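Local coordinates for GXWXG domain-containing protein (Thermomonospora curvata, PDB 4MVE) that is of unknown function but belongs to the GXWXG and DUF4334 families and folds as a curled antiparallel beta sheet flanked by helices, at residues S108-Y113 with I119-R124; V131-A136 with I142-L147. All coordinates share one frame; numbering follows the deposited sequence.

Interaction 1: residues S108-Y113 with I119-R124; sequences SAAMIY and IDHFRR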
loop_
_atom_site.group_PDB
_atom_site.type_symbol
_atom_site.label_atom_id
_atom_site.label_comp_id
_atom_site.label_asym_id
_atom_site.label_seq_id
_atom_site.Cartn_x
_atom_site.Cartn_y
_atom_site.Cartn_z
ATOM N N SER A 108 12.553 2.463 5.172
ATOM C CA SER A 108 11.849 1.197 5.023
ATOM C C SER A 108 11.699 0.869 3.553
ATOM O O SER A 108 11.989 1.712 2.694
ATOM C CB SER A 108 10.466 1.285 5.664
ATOM O OG SER A 108 9.890 -0.012 5.765
ATOM N N ALA A 109 11.248 -0.351 3.257
ATOM C CA ALA A 109 10.926 -0.730 1.892
ATOM C C ALA A 109 9.817 0.186 1.369
ATOM O O ALA A 109 8.854 0.525 2.075
ATOM C CB ALA A 109 10.482 -2.185 1.825
ATOM N N ALA A 110 9.994 0.621 0.140
ATOM C CA ALA A 110 9.051 1.493 -0.516
ATOM C C ALA A 110 8.837 1.051 -1.945
ATOM O O ALA A 110 9.796 0.658 -2.584
ATOM C CB ALA A 110 9.572 2.930 -0.480
HETATM N N MSE A 111 7.582 1.078 -2.452
HETATM C CA MSE A 111 7.384 0.794 -3.876
HETATM C C MSE A 111 7.491 2.090 -4.668
HETATM O O MSE A 111 6.870 3.072 -4.311
HETATM C CB MSE A 111 6.041 0.126 -4.122
HETATM C CG MSE A 111 5.962 -0.573 -5.457
HETATM SE SE MSE A 111 4.071 -0.858 -5.895
HETATM C CE MSE A 111 3.538 0.966 -6.192
ATOM N N ILE A 112 8.294 2.118 -5.727
ATOM C CA ILE A 112 8.418 3.337 -6.552
ATOM C C ILE A 112 7.811 3.047 -7.932
ATOM O O ILE A 112 8.259 2.119 -8.570
ATOM C CB ILE A 112 9.912 3.759 -6.675
ATOM C CG1 ILE A 112 10.564 3.944 -5.274
ATOM C CG2 ILE A 112 10.084 5.009 -7.612
ATOM C CD1 ILE A 112 11.990 4.424 -5.226
ATOM N N TYR A 113 6.857 3.854 -8.417
ATOM C CA TYR A 113 6.339 3.626 -9.783
ATOM C C TYR A 113 7.429 3.953 -10.776
ATOM O O TYR A 113 8.207 4.908 -10.557
ATOM C CB TYR A 113 5.100 4.485 -10.074
ATOM C CG TYR A 113 3.808 3.941 -9.494
ATOM C CD1 TYR A 113 3.532 4.038 -8.134
ATOM C CD2 TYR A 113 2.850 3.349 -10.313
ATOM C CE1 TYR A 113 2.314 3.573 -7.599
ATOM C CE2 TYR A 113 1.639 2.877 -9.795
ATOM C CZ TYR A 113 1.383 2.968 -8.435
ATOM O OH TYR A 113 0.161 2.516 -7.965
ATOM N N ILE A 119 5.545 7.196 -4.594
ATOM C CA ILE A 119 6.274 6.231 -3.767
ATOM C C ILE A 119 5.352 5.763 -2.644
ATOM O O ILE A 119 4.770 6.617 -1.986
ATOM C CB ILE A 119 7.574 6.845 -3.185
ATOM C CG1 ILE A 119 8.555 7.250 -4.285
ATOM C CG2 ILE A 119 8.246 5.877 -2.169
ATOM C CD1 ILE A 119 9.590 8.296 -3.746
ATOM N N ASP A 120 5.257 4.437 -2.387
ATOM C CA ASP A 120 4.476 3.868 -1.273
ATOM C C ASP A 120 5.436 3.328 -0.224
ATOM O O ASP A 120 6.108 2.322 -0.478
ATOM C CB ASP A 120 3.515 2.757 -1.727
ATOM C CG ASP A 120 2.584 3.121 -2.875
ATOM O OD1 ASP A 120 2.123 4.287 -2.928
ATOM O OD2 ASP A 120 2.262 2.226 -3.672
ATOM N N HIS A 121 5.502 3.997 0.940
ATOM C CA HIS A 121 6.388 3.667 2.084
ATOM C C HIS A 121 5.691 2.652 2.972
ATOM O O HIS A 121 4.590 2.920 3.452
ATOM C CB HIS A 121 6.742 4.932 2.870
ATOM C CG HIS A 121 7.346 6.010 2.028
ATOM N ND1 HIS A 121 8.739 6.202 1.966
ATOM C CD2 HIS A 121 6.740 6.954 1.263
ATOM C CE1 HIS A 121 8.915 7.248 1.184
ATOM N NE2 HIS A 121 7.740 7.753 0.758
ATOM N N PHE A 122 6.269 1.451 3.109
ATOM C CA PHE A 122 5.629 0.364 3.862
ATOM C C PHE A 122 6.138 0.228 5.292
ATOM O O PHE A 122 7.343 0.271 5.538
ATOM C CB PHE A 122 5.834 -0.965 3.132
ATOM C CG PHE A 122 5.248 -0.982 1.753
ATOM C CD1 PHE A 122 3.884 -0.779 1.557
ATOM C CD2 PHE A 122 6.058 -1.165 0.637
ATOM C CE1 PHE A 122 3.345 -0.770 0.269
ATOM C CE2 PHE A 122 5.522 -1.132 -0.640
ATOM C CZ PHE A 122 4.164 -0.959 -0.818
ATOM N N ARG A 123 5.218 0.006 6.230
ATOM C CA ARG A 123 5.582 -0.286 7.618
ATOM C C ARG A 123 4.839 -1.540 8.035
ATOM O O ARG A 123 3.728 -1.754 7.594
ATOM C CB ARG A 123 5.262 0.890 8.565
ATOM C CG ARG A 123 5.941 2.203 8.248
ATOM C CD ARG A 123 7.337 2.410 8.803
ATOM N NE ARG A 123 7.842 3.714 8.346
ATOM C CZ ARG A 123 7.708 4.853 9.020
ATOM N NH1 ARG A 123 7.146 4.860 10.225
ATOM N NH2 ARG A 123 8.155 5.991 8.506
ATOM N N ARG A 124 5.414 -2.324 8.925
ATOM C CA ARG A 124 4.857 -3.581 9.388
ATOM C C ARG A 124 3.704 -3.386 10.374
ATOM O O ARG A 124 3.857 -2.661 11.354
ATOM C CB ARG A 124 5.979 -4.418 10.080
ATOM C CG ARG A 124 5.552 -5.831 10.520
ATOM C CD ARG A 124 6.683 -6.568 11.228
ATOM N NE ARG A 124 6.311 -7.940 11.600
ATOM C CZ ARG A 124 5.752 -8.278 12.757
ATOM N NH1 ARG A 124 5.498 -7.354 13.675
ATOM N NH2 ARG A 124 5.433 -9.539 13.001
HETATM O O HOH W 1 -0.198 2.422 -5.188
#
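Met111 and Asp120 form the hydrogen-bonded pair of an antiparallel ladder, Met111 N to Asp120 O at 2.8 Å and Asp120 N to Met111 O at 2.9 Å, with strand segments 108-113 and 119-124 running at 160° to each other. Phe122 N to Ala109 O (2.9 Å) continues the ladder. Beyond it a side chain takes over: Ser108 OG gives its hydrogen to Phe122 O at 2.6 Å, arriving almost in line with the C=O bond, a position it gains by standing anti to its own backbone N (chi1 -168°).

Phe122 leans over the partner strand, its CE2 rim 3.7 Å from Met111 CB, while Asp120 O lies above one ring face, offset toward the rim. Replacing Phe122 with an alanine would probably open a gap beside Met111 CB and uncover that carbonyl. Selenomethionine Met111 and Asp120 run side by side on the same face. Tyr113 turns its ring nearly perpendicular to the Asp120 carboxylate (planes 89° apart), and one water links Tyr113 OH to Asp120 OD2, to which it donates. On the other face Ala110 CB meets Ile119 CG2 at 3.6 Å, and that methyl also lies over one face of the His121 imidazole. His121 ND1 is buried without a partner in the model, whereas NE2 bonds to Asp135.

This hairpin lies between strand 96-103, bonded to Ala110 and Ile112, and strand 129-136, bonded to Ile119; strand 74-81 packs against Met111 and Tyr113.

Interaction 2: residues V131-A136 with I142-L147; sequences VGAMDA and ILYFHL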
loop_
_atom_site.group_PDB
_atom_site.type_symbol
_atom_site.label_atom_id
_atom_site.label_comp_id
_atom_site.label_asym_id
_atom_site.label_seq_id
_atom_site.Cartn_x
_atom_site.Cartn_y
_atom_site.Cartn_z
ATOM N N VAL A 131 1.029 -1.192 6.366
ATOM C CA VAL A 131 0.298 0.019 6.015
ATOM C C VAL A 131 1.177 0.667 4.947
ATOM O O VAL A 131 2.384 0.667 5.111
ATOM C CB VAL A 131 -0.010 0.956 7.226
ATOM C CG1 VAL A 131 -0.431 2.350 6.757
ATOM C CG2 VAL A 131 -1.116 0.368 8.108
ATOM N N GLY A 132 0.592 1.187 3.873
ATOM C CA GLY A 132 1.378 1.857 2.841
ATOM C C GLY A 132 1.086 3.332 2.927
ATOM O O GLY A 132 -0.082 3.709 3.056
ATOM N N ALA A 133 2.144 4.177 2.848
ATOM C CA ALA A 133 2.059 5.633 2.875
ATOM C C ALA A 133 2.387 6.169 1.483
ATOM O O ALA A 133 3.541 6.128 1.054
ATOM C CB ALA A 133 3.017 6.205 3.913
HETATM N N MSE A 134 1.351 6.592 0.742
HETATM C CA MSE A 134 1.536 7.067 -0.609
HETATM C C MSE A 134 2.060 8.513 -0.604
HETATM O O MSE A 134 1.408 9.412 -0.046
HETATM C CB MSE A 134 0.222 6.974 -1.420
HETATM C CG MSE A 134 0.474 7.304 -2.880
HETATM SE SE MSE A 134 -1.156 7.640 -3.849
HETATM C CE MSE A 134 -1.574 9.414 -3.026
ATOM N N ASP A 135 3.227 8.707 -1.229
ATOM C CA ASP A 135 3.967 9.975 -1.367
ATOM C C ASP A 135 3.991 10.330 -2.871
ATOM O O ASP A 135 4.884 9.900 -3.606
ATOM C CB ASP A 135 5.385 9.760 -0.750
ATOM C CG ASP A 135 6.476 10.788 -1.013
ATOM O OD1 ASP A 135 6.146 11.919 -1.488
ATOM O OD2 ASP A 135 7.659 10.484 -0.712
ATOM N N ALA A 136 2.946 11.040 -3.333
ATOM C CA ALA A 136 2.746 11.419 -4.741
ATOM C C ALA A 136 2.983 12.915 -4.947
ATOM O O ALA A 136 2.357 13.757 -4.272
ATOM C CB ALA A 136 1.328 11.060 -5.203
ATOM N N ILE A 142 0.258 13.033 2.649
ATOM C CA ILE A 142 0.516 11.606 2.482
ATOM C C ILE A 142 -0.841 10.872 2.637
ATOM O O ILE A 142 -1.566 11.199 3.558
ATOM C CB ILE A 142 1.543 11.136 3.569
ATOM C CG1 ILE A 142 2.940 11.847 3.447
ATOM C CG2 ILE A 142 1.627 9.588 3.673
ATOM C CD1 ILE A 142 3.734 11.684 2.150
ATOM N N LEU A 143 -1.183 9.906 1.770
ATOM C CA LEU A 143 -2.442 9.166 1.923
ATOM C C LEU A 143 -2.122 7.672 2.255
ATOM O O LEU A 143 -1.084 7.142 1.870
ATOM C CB LEU A 143 -3.363 9.348 0.689
ATOM C CG LEU A 143 -3.699 10.844 0.333
ATOM C CD1 LEU A 143 -4.306 10.976 -1.061
ATOM C CD2 LEU A 143 -4.628 11.509 1.377
ATOM N N TYR A 144 -2.996 7.022 3.001
ATOM C CA TYR A 144 -2.712 5.692 3.495
ATOM C C TYR A 144 -3.590 4.618 2.908
ATOM O O TYR A 144 -4.776 4.829 2.696
ATOM C CB TYR A 144 -2.838 5.678 5.043
ATOM C CG TYR A 144 -1.857 6.629 5.691
ATOM C CD1 TYR A 144 -0.547 6.241 5.951
ATOM C CD2 TYR A 144 -2.223 7.936 5.993
ATOM C CE1 TYR A 144 0.372 7.130 6.506
ATOM C CE2 TYR A 144 -1.301 8.845 6.501
ATOM C CZ TYR A 144 -0.006 8.438 6.762
ATOM O OH TYR A 144 0.902 9.348 7.252
ATOM N N PHE A 145 -3.010 3.437 2.717
ATOM C CA PHE A 145 -3.737 2.262 2.264
ATOM C C PHE A 145 -3.191 1.030 3.012
ATOM O O PHE A 145 -2.201 1.144 3.737
ATOM C CB PHE A 145 -3.669 2.121 0.718
ATOM C CG PHE A 145 -2.287 1.826 0.186
ATOM C CD1 PHE A 145 -1.412 2.867 -0.152
ATOM C CD2 PHE A 145 -1.851 0.508 0.022
ATOM C CE1 PHE A 145 -0.124 2.598 -0.633
ATOM C CE2 PHE A 145 -0.561 0.233 -0.439
ATOM C CZ PHE A 145 0.292 1.279 -0.780
ATOM N N HIS A 146 -3.811 -0.147 2.837
ATOM C CA HIS A 146 -3.276 -1.308 3.550
ATOM C C HIS A 146 -3.128 -2.492 2.618
ATOM O O HIS A 146 -3.721 -2.490 1.557
ATOM C CB HIS A 146 -4.115 -1.661 4.800
ATOM C CG HIS A 146 -5.601 -1.730 4.591
ATOM N ND1 HIS A 146 -6.202 -2.840 4.016
ATOM C CD2 HIS A 146 -6.563 -0.830 4.899
ATOM C CE1 HIS A 146 -7.498 -2.583 4.007
ATOM N NE2 HIS A 146 -7.761 -1.394 4.538
ATOM N N LEU A 147 -2.249 -3.452 2.975
ATOM C CA LEU A 147 -2.018 -4.684 2.234
ATOM C C LEU A 147 -2.010 -5.854 3.186
ATOM O O LEU A 147 -1.384 -5.783 4.244
ATOM C CB LEU A 147 -0.699 -4.660 1.419
ATOM C CG LEU A 147 -0.499 -3.553 0.362
ATOM C CD1 LEU A 147 0.970 -3.505 -0.101
ATOM C CD2 LEU A 147 -1.512 -3.672 -0.816
#
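Gly132 lies beneath the ring of Phe145: its CA is 4.0 Å from the ring centroid and only 17° off the ring normal, the geometry of a CH-pi contact. Phe145 achieves this by placing CG between its backbone N and carbonyl carbon (chi1 67°), which folds the ring back across the neighbouring strand. The space a CB of Gly132 would enter is filled by Phe145 CZ, so the missing side chain is what lets the ring settle flat on the backbone. The same two residues are a hydrogen-bonded pair, Gly132 N to Phe145 O at 2.8 Å and Phe145 N to Gly132 O at 3.0 Å; ring and ladder thus grip one glycine from two directions. Met134 CB sits at the edge of the ring, near its plane.

Farther along this face, selenomethionine Met134 lies alongside Leu143 and points the same way. Its bend at chi3 (72°) turns CE to Leu143 CD1, 3.7 Å away; the two backbones are joined by the bond from Met134 N to Leu143 O.

The opposite face is built differently. The Tyr144 ring runs obliquely past Val131, its CD1 4.0 Å from Val131 CG1, and CE1 reaches Ala133 CB at 3.8 Å. Ile142 CG2 touches that same methyl at 3.7 Å, so the Ala133 methyl meets an aromatic rim and a branched side chain that lie next to each other. Tyr144 OH is bonded to Glu26 and Arg104, and helix 22-29 packs on this face.

A cross-strand glycine covered by a phenylalanine in this rotamer is the aromatic rescue arrangement of antiparallel sheets, here built into the hairpin of strands 129-136 and 143-149 in the curled sheet.

Interactions 1 and 2 are successive hairpins of one antiparallel sheet, joined where strand 118-124 pairs with strand 129-136: Ile119 O to Asp135 N measures 2.7 Å and His121 O to Ala133 N 2.8 Å, both probable hydrogen bonds. Both contacts are largely buried, with partly exposed residues toward the Ile112-Ile119 and Asp135-Ile142 ends. Their chemistry differs. Interaction 1 places a carboxylate, a water and a serine hydroxyl among its apolar groups, whereas the side-chain contacts across interaction 2 are apolar, with a ring over a glycine. The two meet at Asp120, whose carboxylate packs against Met134 and Phe145, and at the His121-Asp135 hydrogen bond on the other face.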